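Local coordinates for amino acid ABC transporter, binding protein (Thermus thermophilus, PDB 3VV5) that binds the lysine analogue L-thialysine, S-(2-aminoethyl)-L-cysteine, in the cleft between its two lobes and probably hands it to an ABC transporter for uptake, at residues I40-A45 / N56-F61; P47-F52 / I100-I105; G66-E71 / A237-D242; E164-Q169 / G181-W186; D173-L178 / N204-G209. All blocks are in the same frame, centred on the assembly; numbering follows the deposited sequence.

Contact 1 (I40-A45 / N56-F61); sequences IGTEGA and NQLTGF. With SLZ (L-thialysine), chain C.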
# COMPACT_ATOMS: atom_id res chain seq x y z
N ILE A 40 11.40 10.27 1.37
CA ILE A 40 10.20 9.45 1.50
C ILE A 40 10.41 8.08 0.83
O ILE A 40 10.76 8.02 -0.34
CB ILE A 40 8.99 10.14 0.84
CG1 ILE A 40 8.95 11.65 1.17
CG2 ILE A 40 7.67 9.45 1.24
CD1 ILE A 40 7.79 12.39 0.47
N GLY A 41 10.22 7.01 1.59
CA GLY A 41 10.40 5.65 1.05
C GLY A 41 9.07 5.14 0.51
O GLY A 41 8.02 5.35 1.13
N THR A 42 9.10 4.54 -0.67
CA THR A 42 7.91 3.89 -1.22
C THR A 42 8.35 2.69 -2.06
O THR A 42 9.54 2.41 -2.13
CB THR A 42 7.01 4.87 -2.03
OG1 THR A 42 5.69 4.33 -2.10
CG2 THR A 42 7.53 5.05 -3.45
N GLU A 43 7.41 1.98 -2.68
CA GLU A 43 7.76 0.81 -3.47
C GLU A 43 7.84 1.12 -4.96
O GLU A 43 8.90 0.94 -5.58
CB GLU A 43 6.78 -0.35 -3.21
CG GLU A 43 7.15 -1.63 -3.98
CD GLU A 43 5.95 -2.48 -4.31
OE1 GLU A 43 4.93 -1.90 -4.72
OE2 GLU A 43 6.02 -3.73 -4.17
N GLY A 44 6.71 1.54 -5.53
CA GLY A 44 6.66 1.88 -6.95
C GLY A 44 6.20 0.69 -7.80
O GLY A 44 6.39 0.70 -9.01
N ALA A 45 5.61 -0.33 -7.17
CA ALA A 45 5.05 -1.44 -7.94
C ALA A 45 3.63 -1.80 -7.51
O ALA A 45 3.21 -2.97 -7.58
CB ALA A 45 5.99 -2.67 -7.88
N ASN A 56 7.99 6.45 -16.72
CA ASN A 56 9.02 6.12 -15.71
C ASN A 56 9.15 7.13 -14.58
O ASN A 56 10.22 7.34 -14.00
CB ASN A 56 10.36 5.83 -16.40
CG ASN A 56 10.21 4.79 -17.48
OD1 ASN A 56 9.70 3.69 -17.22
ND2 ASN A 56 10.58 5.14 -18.72
N GLN A 57 8.03 7.72 -14.25
CA GLN A 57 7.94 8.71 -13.19
C GLN A 57 7.08 8.10 -12.08
O GLN A 57 6.08 7.49 -12.36
CB GLN A 57 7.33 9.99 -13.76
CG GLN A 57 6.70 10.92 -12.76
CD GLN A 57 6.25 12.24 -13.39
OE1 GLN A 57 6.88 12.73 -14.33
NE2 GLN A 57 5.17 12.81 -12.87
N LEU A 58 7.51 8.27 -10.84
CA LEU A 58 6.76 7.77 -9.70
C LEU A 58 5.50 8.60 -9.52
O LEU A 58 5.55 9.85 -9.49
CB LEU A 58 7.64 7.90 -8.45
CG LEU A 58 7.37 7.21 -7.13
CD1 LEU A 58 7.01 5.73 -7.32
CD2 LEU A 58 8.66 7.37 -6.30
N THR A 59 4.36 7.92 -9.43
CA THR A 59 3.08 8.60 -9.24
C THR A 59 2.10 7.66 -8.51
O THR A 59 2.47 6.58 -7.99
CB THR A 59 2.53 9.15 -10.60
OG1 THR A 59 1.36 9.94 -10.40
CG2 THR A 59 2.28 8.01 -11.60
N GLY A 60 0.85 8.09 -8.43
CA GLY A 60 -0.18 7.33 -7.74
C GLY A 60 -0.78 8.14 -6.60
O GLY A 60 -0.26 9.19 -6.23
N PHE A 61 -1.89 7.65 -6.06
CA PHE A 61 -2.56 8.29 -4.91
C PHE A 61 -1.61 8.65 -3.77
O PHE A 61 -1.66 9.77 -3.23
CB PHE A 61 -3.67 7.36 -4.41
CG PHE A 61 -4.37 7.85 -3.20
CD1 PHE A 61 -5.21 8.97 -3.27
CD2 PHE A 61 -4.20 7.20 -1.98
CE1 PHE A 61 -5.87 9.44 -2.14
CE2 PHE A 61 -4.85 7.67 -0.83
CZ PHE A 61 -5.69 8.79 -0.91
N SLZ C . -1.74 -3.53 2.05
CA SLZ C . -0.49 -4.29 1.84
CB SLZ C . 0.60 -3.39 1.19
SG SLZ C . 1.04 -3.62 -0.57
CD SLZ C . 2.27 -2.26 -0.64
CE SLZ C . 3.09 -2.12 -1.93
NZ SLZ C . 3.48 -0.70 -2.06
C SLZ C . 0.01 -4.63 3.24
O SLZ C . 0.75 -5.62 3.38
OXT SLZ C . -0.36 -3.87 4.17
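Leu58 and Thr42 meet tip to tip, methyl against methyl, where the strand 58-59 passes the end of the strand 37-42. Followed from its root, Leu58 starts with a CB that does not aim at the segment 40-45. Its CG lies anti to the backbone N (chi1 -165°), and beyond it both methyls meet Thr42 CG2, while CD1 also reaches Gly44. CD2 lies 3.8 Å from Thr42 CG2, and CD1 rests against the backbone, 3.9 Å from Gly44 CA. Gly44 has backbone angles at which a CB would collide with the preceding carbonyl oxygen, and Leu58 CD1 packs close to where one would stand. The threonine is split by character: CG2 serves the apolar contact, and OG1 is hydrogen-bonded to the carbonyl O of Ile100.

Between Thr42 and Gly44, Glu43 turns away from Leu58 into the ligand pocket. Its OE1 accepts a weak hydrogen bond from NZ of L-thialysine at 3.3 Å, and Ala45 N donates to the same oxygen at 3.0 Å, coming from above the carboxylate plane. OE2 is held by Gln147 NE2. Glu43, in the loop just after strand 37-42, thereby places a carboxylate against the side-chain amine of L-thialysine in the inter-lobe site of this family 3 solute-binding protein.

Contact 2 (P47-F52 / I100-I105); sequences PPFNYF and IASHGI. With SLZ (L-thialysine), chain C.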
# COMPACT_ATOMS: atom_id res chain seq x y z
N PRO A 47 0.20 -0.11 -8.43
CA PRO A 47 -0.75 0.85 -8.99
C PRO A 47 -2.16 0.56 -8.45
O PRO A 47 -2.53 -0.63 -8.33
CB PRO A 47 -0.69 0.55 -10.50
CG PRO A 47 -0.33 -0.93 -10.57
CD PRO A 47 0.64 -1.12 -9.43
N PRO A 48 -2.97 1.60 -8.21
CA PRO A 48 -2.75 3.03 -8.49
C PRO A 48 -2.23 3.83 -7.29
O PRO A 48 -2.25 5.05 -7.32
CB PRO A 48 -4.17 3.51 -8.83
CG PRO A 48 -5.04 2.68 -7.91
CD PRO A 48 -4.39 1.32 -7.89
N PHE A 49 -1.76 3.14 -6.26
CA PHE A 49 -1.29 3.81 -5.02
C PHE A 49 0.10 4.42 -5.12
O PHE A 49 0.31 5.60 -4.78
CB PHE A 49 -1.38 2.84 -3.85
CG PHE A 49 -2.79 2.51 -3.47
CD1 PHE A 49 -3.55 3.44 -2.75
CD2 PHE A 49 -3.38 1.31 -3.85
CE1 PHE A 49 -4.87 3.18 -2.43
CE2 PHE A 49 -4.71 1.03 -3.52
CZ PHE A 49 -5.46 1.96 -2.80
N ASN A 50 1.06 3.60 -5.57
CA ASN A 50 2.43 4.07 -5.78
C ASN A 50 3.08 3.19 -6.85
O ASN A 50 3.19 1.97 -6.68
CB ASN A 50 3.27 4.09 -4.47
CG ASN A 50 3.40 2.69 -3.80
OD1 ASN A 50 4.35 1.93 -4.07
ND2 ASN A 50 2.47 2.37 -2.90
N TYR A 51 3.50 3.81 -7.95
CA TYR A 51 3.93 3.04 -9.11
C TYR A 51 4.67 3.95 -10.06
O TYR A 51 4.50 5.17 -10.04
CB TYR A 51 2.73 2.35 -9.83
CG TYR A 51 1.81 3.31 -10.55
CD1 TYR A 51 1.96 3.55 -11.93
CD2 TYR A 51 0.82 4.02 -9.85
CE1 TYR A 51 1.14 4.46 -12.61
CE2 TYR A 51 -0.04 4.96 -10.53
CZ TYR A 51 0.14 5.15 -11.90
OH TYR A 51 -0.65 6.05 -12.60
N PHE A 52 5.51 3.36 -10.89
CA PHE A 52 6.15 4.11 -11.95
C PHE A 52 5.28 4.08 -13.19
O PHE A 52 4.94 2.99 -13.68
CB PHE A 52 7.54 3.54 -12.26
CG PHE A 52 8.56 3.85 -11.21
CD1 PHE A 52 9.29 5.04 -11.26
CD2 PHE A 52 8.78 2.96 -10.15
CE1 PHE A 52 10.24 5.34 -10.28
CE2 PHE A 52 9.75 3.24 -9.18
CZ PHE A 52 10.46 4.45 -9.24
N ILE A 100 5.48 5.89 2.81
CA ILE A 100 4.08 5.79 2.39
C ILE A 100 4.00 4.83 1.25
O ILE A 100 4.40 5.14 0.12
CB ILE A 100 3.45 7.20 2.08
CG1 ILE A 100 1.93 7.09 1.81
CG2 ILE A 100 4.23 7.95 0.96
CD1 ILE A 100 1.27 8.49 1.76
N ALA A 101 3.52 3.62 1.55
CA ALA A 101 3.62 2.50 0.63
C ALA A 101 2.51 1.46 0.91
O ALA A 101 2.72 0.25 0.77
CB ALA A 101 5.00 1.88 0.74
N SER A 102 1.35 1.96 1.30
CA SER A 102 0.14 1.15 1.50
C SER A 102 0.24 0.13 2.64
O SER A 102 -0.37 -0.94 2.55
CB SER A 102 -0.26 0.47 0.17
OG SER A 102 -0.71 1.43 -0.78
N HIS A 103 0.97 0.44 3.70
CA HIS A 103 1.06 -0.48 4.84
C HIS A 103 -0.22 -0.48 5.65
O HIS A 103 -0.61 0.55 6.19
CB HIS A 103 2.22 -0.15 5.79
CG HIS A 103 3.57 -0.38 5.20
ND1 HIS A 103 4.27 -1.56 5.38
CD2 HIS A 103 4.36 0.41 4.44
CE1 HIS A 103 5.44 -1.48 4.76
NE2 HIS A 103 5.52 -0.28 4.20
N GLY A 104 -0.85 -1.64 5.73
CA GLY A 104 -1.93 -1.83 6.68
C GLY A 104 -1.36 -1.84 8.09
O GLY A 104 -0.26 -2.30 8.31
N ILE A 105 -2.09 -1.27 9.04
CA ILE A 105 -1.67 -1.30 10.44
C ILE A 105 -1.97 -2.69 10.96
O ILE A 105 -3.08 -3.18 10.82
CB ILE A 105 -2.43 -0.26 11.27
CG1 ILE A 105 -2.07 1.16 10.81
CG2 ILE A 105 -2.13 -0.42 12.78
CD1 ILE A 105 -3.00 2.25 11.36
N SLZ C . -1.74 -3.53 2.05
CA SLZ C . -0.49 -4.29 1.84
CB SLZ C . 0.60 -3.39 1.19
SG SLZ C . 1.04 -3.62 -0.57
CD SLZ C . 2.27 -2.26 -0.64
CE SLZ C . 3.09 -2.12 -1.93
NZ SLZ C . 3.48 -0.70 -2.06
C SLZ C . 0.01 -4.63 3.24
O SLZ C . 0.75 -5.62 3.38
OXT SLZ C . -0.36 -3.87 4.17
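Ser102 OG sits against Phe49, 3.4 Å from its CB and oblique to its ring; this is van der Waals contact, as is that of Asn50 ND2 with Ala101 CA at 3.7 Å. No hydrogen bond joins the two segments directly. The polar ends share an outside partner instead: Ser102 OG and Asn50 ND2 both bond to Glu62 OE1, which ties the two residues together. Asn50 OD1 accepts from Gly44 N.

Within this contact the hydrogen bonds to L-thialysine come from the backbone of 100-105; Arg109, Glu215 and Thr151 also bind it. Ala101 O takes the side-chain NZ at 3.1 Å and Ser102 O the alpha-amino N at 3.0 Å. Gly104 N donates almost straight to the carboxylate OXT, 2.8 Å with an N-H...O angle of 170°.

The chain turns a corner at Ala101 between strands 98-100 and 102-104. Phe49 stacks on Tyr120 and packs on helix 61-72, Pro48 lies on helix 244-253, and Ala101 on Leu87 of helix 87-92.

Contact 3 (G66-E71 / A237-D242); sequences GNAIAE and AELMQD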
# COMPACT_ATOMS: atom_id res chain seq x y z
N GLY A 66 1.72 12.22 -0.51
CA GLY A 66 3.04 12.47 0.06
C GLY A 66 3.59 13.82 -0.37
O GLY A 66 4.15 14.56 0.44
N ASN A 67 3.40 14.15 -1.65
CA ASN A 67 3.84 15.46 -2.17
C ASN A 67 3.08 16.63 -1.51
O ASN A 67 3.70 17.64 -1.15
CB ASN A 67 3.70 15.54 -3.70
CG ASN A 67 4.81 14.81 -4.45
OD1 ASN A 67 4.64 14.49 -5.63
ND2 ASN A 67 5.93 14.59 -3.81
N ALA A 68 1.75 16.50 -1.38
CA ALA A 68 0.90 17.52 -0.74
C ALA A 68 1.27 17.74 0.73
O ALA A 68 1.29 18.87 1.21
CB ALA A 68 -0.59 17.13 -0.85
N ILE A 69 1.54 16.64 1.44
CA ILE A 69 1.99 16.70 2.83
C ILE A 69 3.33 17.44 2.94
O ILE A 69 3.46 18.36 3.75
CB ILE A 69 2.12 15.29 3.44
CG1 ILE A 69 0.74 14.72 3.72
CG2 ILE A 69 2.98 15.32 4.71
CD1 ILE A 69 0.74 13.24 4.07
N ALA A 70 4.31 17.04 2.13
CA ALA A 70 5.59 17.73 2.09
C ALA A 70 5.42 19.23 1.83
O ALA A 70 6.05 20.08 2.51
CB ALA A 70 6.51 17.10 1.04
N GLU A 71 4.57 19.57 0.87
CA GLU A 71 4.32 20.96 0.49
C GLU A 71 3.71 21.78 1.61
O GLU A 71 4.14 22.91 1.88
CB GLU A 71 3.45 21.01 -0.76
CG GLU A 71 4.22 20.72 -2.04
CD GLU A 71 3.34 20.28 -3.19
OE1 GLU A 71 2.12 20.58 -3.18
OE2 GLU A 71 3.88 19.63 -4.13
N ALA A 237 -4.26 15.66 8.71
CA ALA A 237 -5.52 16.20 9.21
C ALA A 237 -5.88 17.52 8.52
O ALA A 237 -7.05 17.74 8.17
CB ALA A 237 -5.48 16.37 10.73
N GLU A 238 -4.88 18.36 8.28
CA GLU A 238 -5.08 19.61 7.52
C GLU A 238 -5.52 19.38 6.07
O GLU A 238 -6.38 20.10 5.55
CB GLU A 238 -3.83 20.50 7.60
CG GLU A 238 -3.64 21.14 9.01
CD GLU A 238 -2.29 21.84 9.24
OE1 GLU A 238 -1.37 21.66 8.43
OE2 GLU A 238 -2.16 22.58 10.25
N LEU A 239 -4.95 18.36 5.42
CA LEU A 239 -5.33 18.02 4.04
C LEU A 239 -6.76 17.49 3.94
O LEU A 239 -7.46 17.74 2.95
CB LEU A 239 -4.39 16.98 3.42
CG LEU A 239 -2.89 17.27 3.31
CD1 LEU A 239 -2.21 16.34 2.32
CD2 LEU A 239 -2.63 18.67 2.94
N MET A 240 -7.18 16.75 4.96
CA MET A 240 -8.55 16.25 4.99
C MET A 240 -9.55 17.39 5.20
O MET A 240 -10.64 17.38 4.63
CB MET A 240 -8.70 15.17 6.04
CG MET A 240 -8.09 13.85 5.62
SD MET A 240 -8.25 12.66 6.95
CE MET A 240 -9.92 12.11 6.71
N GLN A 241 -9.17 18.39 5.98
CA GLN A 241 -10.05 19.52 6.25
C GLN A 241 -10.16 20.50 5.06
O GLN A 241 -11.25 20.98 4.74
CB GLN A 241 -9.63 20.25 7.55
CG GLN A 241 -9.82 21.78 7.53
CD GLN A 241 -10.09 22.42 8.89
OE1 GLN A 241 -10.67 23.51 8.95
NE2 GLN A 241 -9.66 21.77 9.97
N ASP A 242 -9.04 20.78 4.40
CA ASP A 242 -9.00 21.88 3.44
C ASP A 242 -9.41 21.52 2.01
O ASP A 242 -9.39 22.38 1.12
CB ASP A 242 -7.63 22.59 3.48
CG ASP A 242 -6.51 21.79 2.81
OD1 ASP A 242 -6.78 20.79 2.12
OD2 ASP A 242 -5.33 22.20 2.98
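Within 237-242, Leu239 CD1 carries the contact, resting against two neighbouring residues of helix 61-72. It lies 3.6 Å from Ala68 CB and equally 3.6 Å from Ile69 CG1, so a single methyl bridges consecutive positions on the facing helix. The Ile69 and Leu239 side chains cross at about a right angle. With CG anti to its carbonyl carbon (chi1 -58°) and CD1 extended beyond it (chi2 -163°), Leu239 reaches the opposite helix across a backbone gap of 7.5 Å, measured from its CA to Ile69 CA.

In the next shell, Thr244 touches both Ala68 and Leu239, and Ile69 also packs on Leu232 and Ala235, one to two turns earlier in helix 226-242. A salt bridge from Asp242 OD2 to Arg72 NH2 adds a polar tie between the two chain regions.

Helix 61-72 is thus packed against helix 226-242 on one flank, with helix 244-253 touching Ala68 and strand 76-81 meeting Asn67 and Ala70.

Contact 4 (E164-Q169 / G181-W186); sequences EVRTYQ and GRIDTW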
# COMPACT_ATOMS: atom_id res chain seq x y z
N GLU A 164 -1.07 -24.59 -1.53
CA GLU A 164 0.21 -23.91 -1.61
C GLU A 164 0.01 -22.40 -1.70
O GLU A 164 -0.89 -21.92 -2.39
CB GLU A 164 1.01 -24.41 -2.80
CG GLU A 164 2.51 -24.45 -2.54
CD GLU A 164 3.30 -24.58 -3.82
OE1 GLU A 164 3.28 -23.62 -4.62
OE2 GLU A 164 3.93 -25.64 -4.01
N VAL A 165 0.87 -21.68 -0.99
CA VAL A 165 0.91 -20.22 -1.03
C VAL A 165 2.19 -19.79 -1.73
O VAL A 165 3.28 -19.82 -1.14
CB VAL A 165 0.81 -19.59 0.39
CG1 VAL A 165 0.72 -18.06 0.29
CG2 VAL A 165 -0.37 -20.15 1.17
N ARG A 166 2.06 -19.40 -3.00
CA ARG A 166 3.17 -18.91 -3.80
C ARG A 166 3.42 -17.45 -3.47
O ARG A 166 2.48 -16.65 -3.47
CB ARG A 166 2.84 -19.01 -5.29
CG ARG A 166 2.61 -20.42 -5.82
CD ARG A 166 3.79 -20.90 -6.66
NE ARG A 166 3.59 -22.28 -7.10
CZ ARG A 166 2.99 -22.65 -8.23
NH1 ARG A 166 2.52 -21.74 -9.08
NH2 ARG A 166 2.85 -23.94 -8.51
N THR A 167 4.67 -17.10 -3.21
CA THR A 167 5.01 -15.73 -2.81
C THR A 167 5.73 -14.99 -3.94
O THR A 167 6.52 -15.58 -4.69
CB THR A 167 5.84 -15.70 -1.51
OG1 THR A 167 7.01 -16.51 -1.67
CG2 THR A 167 5.03 -16.24 -0.33
N TYR A 168 5.45 -13.69 -4.07
CA TYR A 168 5.99 -12.90 -5.18
C TYR A 168 6.66 -11.65 -4.63
O TYR A 168 6.21 -11.10 -3.62
CB TYR A 168 4.88 -12.52 -6.19
CG TYR A 168 4.27 -13.73 -6.87
CD1 TYR A 168 3.32 -14.53 -6.22
CD2 TYR A 168 4.67 -14.10 -8.15
CE1 TYR A 168 2.80 -15.66 -6.84
CE2 TYR A 168 4.14 -15.23 -8.78
CZ TYR A 168 3.21 -16.01 -8.12
OH TYR A 168 2.70 -17.12 -8.74
N GLN A 169 7.74 -11.21 -5.27
CA GLN A 169 8.39 -9.97 -4.86
C GLN A 169 7.48 -8.77 -5.12
O GLN A 169 7.40 -7.86 -4.31
CB GLN A 169 9.72 -9.77 -5.59
CG GLN A 169 10.47 -8.52 -5.10
CD GLN A 169 11.96 -8.58 -5.34
OE1 GLN A 169 12.43 -9.26 -6.26
NE2 GLN A 169 12.72 -7.86 -4.52
N GLY A 181 -2.64 -18.97 -15.40
CA GLY A 181 -3.23 -20.20 -14.90
C GLY A 181 -2.28 -20.97 -14.01
O GLY A 181 -2.52 -22.15 -13.72
N ARG A 182 -1.20 -20.32 -13.56
CA ARG A 182 -0.22 -20.97 -12.69
C ARG A 182 -0.58 -20.85 -11.21
O ARG A 182 -0.03 -21.56 -10.35
CB ARG A 182 1.19 -20.48 -13.00
CG ARG A 182 1.42 -20.25 -14.51
CD ARG A 182 2.66 -20.96 -15.05
NE ARG A 182 3.90 -20.29 -14.65
CZ ARG A 182 4.56 -19.40 -15.38
NH1 ARG A 182 4.11 -19.03 -16.58
NH2 ARG A 182 5.69 -18.87 -14.91
N ILE A 183 -1.54 -19.98 -10.90
CA ILE A 183 -2.16 -19.99 -9.58
C ILE A 183 -3.67 -19.91 -9.79
O ILE A 183 -4.14 -19.47 -10.85
CB ILE A 183 -1.69 -18.82 -8.69
CG1 ILE A 183 -2.03 -17.47 -9.33
CG2 ILE A 183 -0.16 -18.90 -8.42
CD1 ILE A 183 -1.70 -16.29 -8.44
N ASP A 184 -4.42 -20.35 -8.80
CA ASP A 184 -5.89 -20.33 -8.86
C ASP A 184 -6.48 -19.00 -8.43
O ASP A 184 -7.58 -18.62 -8.87
CB ASP A 184 -6.46 -21.41 -7.95
CG ASP A 184 -6.22 -22.81 -8.48
OD1 ASP A 184 -6.78 -23.15 -9.55
OD2 ASP A 184 -5.50 -23.58 -7.81
N THR A 185 -5.77 -18.30 -7.56
CA THR A 185 -6.32 -17.15 -6.84
C THR A 185 -5.20 -16.18 -6.47
O THR A 185 -4.12 -16.60 -6.10
CB THR A 185 -7.09 -17.63 -5.59
OG1 THR A 185 -8.33 -18.22 -6.00
CG2 THR A 185 -7.39 -16.45 -4.62
N TRP A 186 -5.49 -14.88 -6.59
CA TRP A 186 -4.58 -13.81 -6.19
C TRP A 186 -5.27 -13.05 -5.06
O TRP A 186 -6.44 -12.68 -5.20
CB TRP A 186 -4.37 -12.91 -7.42
CG TRP A 186 -3.63 -11.62 -7.23
CD1 TRP A 186 -2.55 -11.36 -6.42
CD2 TRP A 186 -3.90 -10.40 -7.94
NE1 TRP A 186 -2.12 -10.05 -6.60
CE2 TRP A 186 -2.94 -9.44 -7.52
CE3 TRP A 186 -4.86 -10.03 -8.90
CZ2 TRP A 186 -2.93 -8.13 -8.02
CZ3 TRP A 186 -4.85 -8.72 -9.38
CH2 TRP A 186 -3.89 -7.79 -8.95
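A mixed contact, part polar and part apolar, joins the strand 164-168 to the loop that leads from helix 171-180 into strand 185-189. Its polar half is a weak hydrogen bond: Arg166 NH1 donates to the carbonyl Arg182 O at 2.9 Å, but bent, with an N-H...O angle of 122°. The oxygen lies oblique to the guanidinium plane. The arginine chain is kinked by its rotation about CB-CG (chi2 -106°), and its NE is engaged with Glu164 OE1 at 2.8 Å in a salt bridge whose hydrogen bond is likewise weak. Glu164, two residues earlier on the same strand, thus restrains the group that reaches across.

Ile183 CG2 supplies the apolar half. This methyl comes to the edge of the Tyr168 ring, near its plane, and lies 3.4 Å from Tyr168 OH; it also packs 4.0 Å from Arg166 NH1. Arg166 and Tyr168, on the same side of the strand, therefore meet one methyl between them. The phenol oxygen finds its polar partner in Asp177 OD2 of the helix.

Gly181 closes helix 171-180 with a Schellman motif, and the chain then runs through this contact into strand 185-189. Strand 143-147 lies between strands 164-168 and 185-189, parallel to both, and its Val143 touches Arg166 and Ile183; helix 171-180 makes the crossover.

Contact 5 (D173-L178 / N204-G209); sequences DALQDL and NTLQVG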
# COMPACT_ATOMS: atom_id res chain seq x y z
N ASP A 173 3.27 -9.41 -10.38
CA ASP A 173 3.76 -10.69 -10.87
C ASP A 173 2.80 -11.81 -10.45
O ASP A 173 2.66 -12.80 -11.18
CB ASP A 173 5.20 -10.95 -10.39
CG ASP A 173 6.20 -10.00 -11.03
OD1 ASP A 173 5.94 -9.55 -12.17
OD2 ASP A 173 7.24 -9.71 -10.40
N ALA A 174 2.10 -11.62 -9.33
CA ALA A 174 1.02 -12.56 -8.95
C ALA A 174 -0.15 -12.50 -9.93
O ALA A 174 -0.69 -13.55 -10.32
CB ALA A 174 0.56 -12.36 -7.51
N LEU A 175 -0.52 -11.29 -10.36
CA LEU A 175 -1.60 -11.14 -11.34
C LEU A 175 -1.25 -11.84 -12.66
O LEU A 175 -2.10 -12.52 -13.25
CB LEU A 175 -1.92 -9.66 -11.59
CG LEU A 175 -2.70 -9.30 -12.86
CD1 LEU A 175 -4.15 -9.87 -12.85
CD2 LEU A 175 -2.69 -7.77 -13.05
N GLN A 176 -0.01 -11.68 -13.12
CA GLN A 176 0.42 -12.34 -14.33
C GLN A 176 0.26 -13.87 -14.20
O GLN A 176 -0.21 -14.51 -15.13
CB GLN A 176 1.86 -11.97 -14.70
CG GLN A 176 2.47 -12.75 -15.87
CD GLN A 176 1.65 -12.72 -17.16
OE1 GLN A 176 1.19 -11.66 -17.61
NE2 GLN A 176 1.49 -13.89 -17.78
N ASP A 177 0.63 -14.43 -13.05
CA ASP A 177 0.52 -15.89 -12.87
C ASP A 177 -0.92 -16.40 -12.75
O ASP A 177 -1.22 -17.53 -13.15
CB ASP A 177 1.39 -16.38 -11.72
CG ASP A 177 2.78 -16.76 -12.18
OD1 ASP A 177 3.08 -16.56 -13.38
OD2 ASP A 177 3.57 -17.28 -11.36
N LEU A 178 -1.80 -15.56 -12.23
CA LEU A 178 -3.24 -15.84 -12.25
C LEU A 178 -3.77 -15.88 -13.69
O LEU A 178 -4.52 -16.78 -14.07
CB LEU A 178 -4.02 -14.82 -11.41
CG LEU A 178 -5.55 -14.89 -11.45
CD1 LEU A 178 -6.05 -16.15 -10.75
CD2 LEU A 178 -6.16 -13.62 -10.86
N ASN A 204 -14.13 -9.64 -18.45
CA ASN A 204 -14.62 -10.93 -18.92
C ASN A 204 -13.69 -12.11 -18.65
O ASN A 204 -13.99 -13.21 -19.07
CB ASN A 204 -14.92 -10.86 -20.42
CG ASN A 204 -16.03 -9.91 -20.73
OD1 ASN A 204 -17.04 -9.86 -20.01
ND2 ASN A 204 -15.86 -9.12 -21.79
N THR A 205 -12.59 -11.88 -17.93
CA THR A 205 -11.66 -12.96 -17.63
C THR A 205 -11.43 -13.18 -16.12
O THR A 205 -11.20 -14.31 -15.70
CB THR A 205 -10.33 -12.89 -18.46
OG1 THR A 205 -9.23 -12.49 -17.65
CG2 THR A 205 -10.45 -11.93 -19.64
N LEU A 206 -11.52 -12.12 -15.32
CA LEU A 206 -11.37 -12.23 -13.86
C LEU A 206 -12.64 -11.83 -13.11
O LEU A 206 -13.50 -11.12 -13.64
CB LEU A 206 -10.18 -11.38 -13.37
CG LEU A 206 -8.78 -11.68 -13.92
CD1 LEU A 206 -7.72 -10.81 -13.24
CD2 LEU A 206 -8.42 -13.15 -13.79
N GLN A 207 -12.74 -12.28 -11.87
CA GLN A 207 -13.88 -11.96 -11.03
C GLN A 207 -13.32 -11.65 -9.66
O GLN A 207 -12.41 -12.33 -9.19
CB GLN A 207 -14.88 -13.14 -10.97
CG GLN A 207 -14.78 -13.98 -9.71
CD GLN A 207 -15.26 -15.43 -9.88
OE1 GLN A 207 -16.23 -15.71 -10.60
NE2 GLN A 207 -14.56 -16.36 -9.21
N VAL A 208 -13.85 -10.62 -9.01
CA VAL A 208 -13.44 -10.30 -7.64
C VAL A 208 -14.38 -11.05 -6.69
O VAL A 208 -15.61 -10.95 -6.82
CB VAL A 208 -13.45 -8.77 -7.39
CG1 VAL A 208 -12.99 -8.42 -5.97
CG2 VAL A 208 -12.57 -8.06 -8.44
N GLY A 209 -13.79 -11.81 -5.77
CA GLY A 209 -14.56 -12.63 -4.84
C GLY A 209 -14.74 -11.92 -3.51
O GLY A 209 -14.88 -10.70 -3.47
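Leu206 pushes its forked end into two leucines of the helix 171-180, overlapping Leu175 with one methyl and Leu178 with both. This is helix-on-sheet packing within the lobe built around strands 120-129, 143-147 and 185-189 in the two-lobed fold of periplasmic binding proteins. The long strand 206-222 begins here with Leu206 and pairs antiparallel with strand 120-129.

Leu206 CB points at the helix, and with CG anti to the carbonyl carbon (chi1 -60°) the two methyls are spread along it. Leu175 and Leu178, one turn apart, lie on the same flank of the helix, each with CG anti to the backbone N. The approaches differ: Leu178 meets Leu206 tip to tip, whereas the Leu175 side chain runs obliquely across it. The CA atoms of Leu178 and Leu206 stay 9.0 Å apart, so the gap is spanned by side chains alone, with no hydrogen bond between the segments.

Val127 of strand 120-129 touches both Leu178 and Leu206, Trp186 packs on Leu175 and Leu178, and Ile197 of helix 190-200 lies on Leu206. At the centre of the cluster, Leu206 CD1 is 3.7 Å from Leu175 CD1, and Leu206 CD2 is likewise 3.7 Å from Leu178 CD2.

Overall arrangement
Contact 2 is buried close to the centre of the protein; contact 1, about 8 Å away centre to centre, is partly buried, and hydrogen bonds join the two. Both pack by van der Waals contact between their segments and turn polar groups to L-thialysine, whereas contacts 3 and 5 are apolar between their segments, each centred on one leucine. These two are buried yet far from the centre, on opposite sides of it, with centres about 34 Å apart. Contact 4, partly buried, combines a weak arginine-to-carbonyl bond with methyl packing, and its segments flank helix 171-180, which contact 5 uses. Helix 61-72 of contact 3 directly follows strand 58-59 of contact 1, and the two contacts touch lightly.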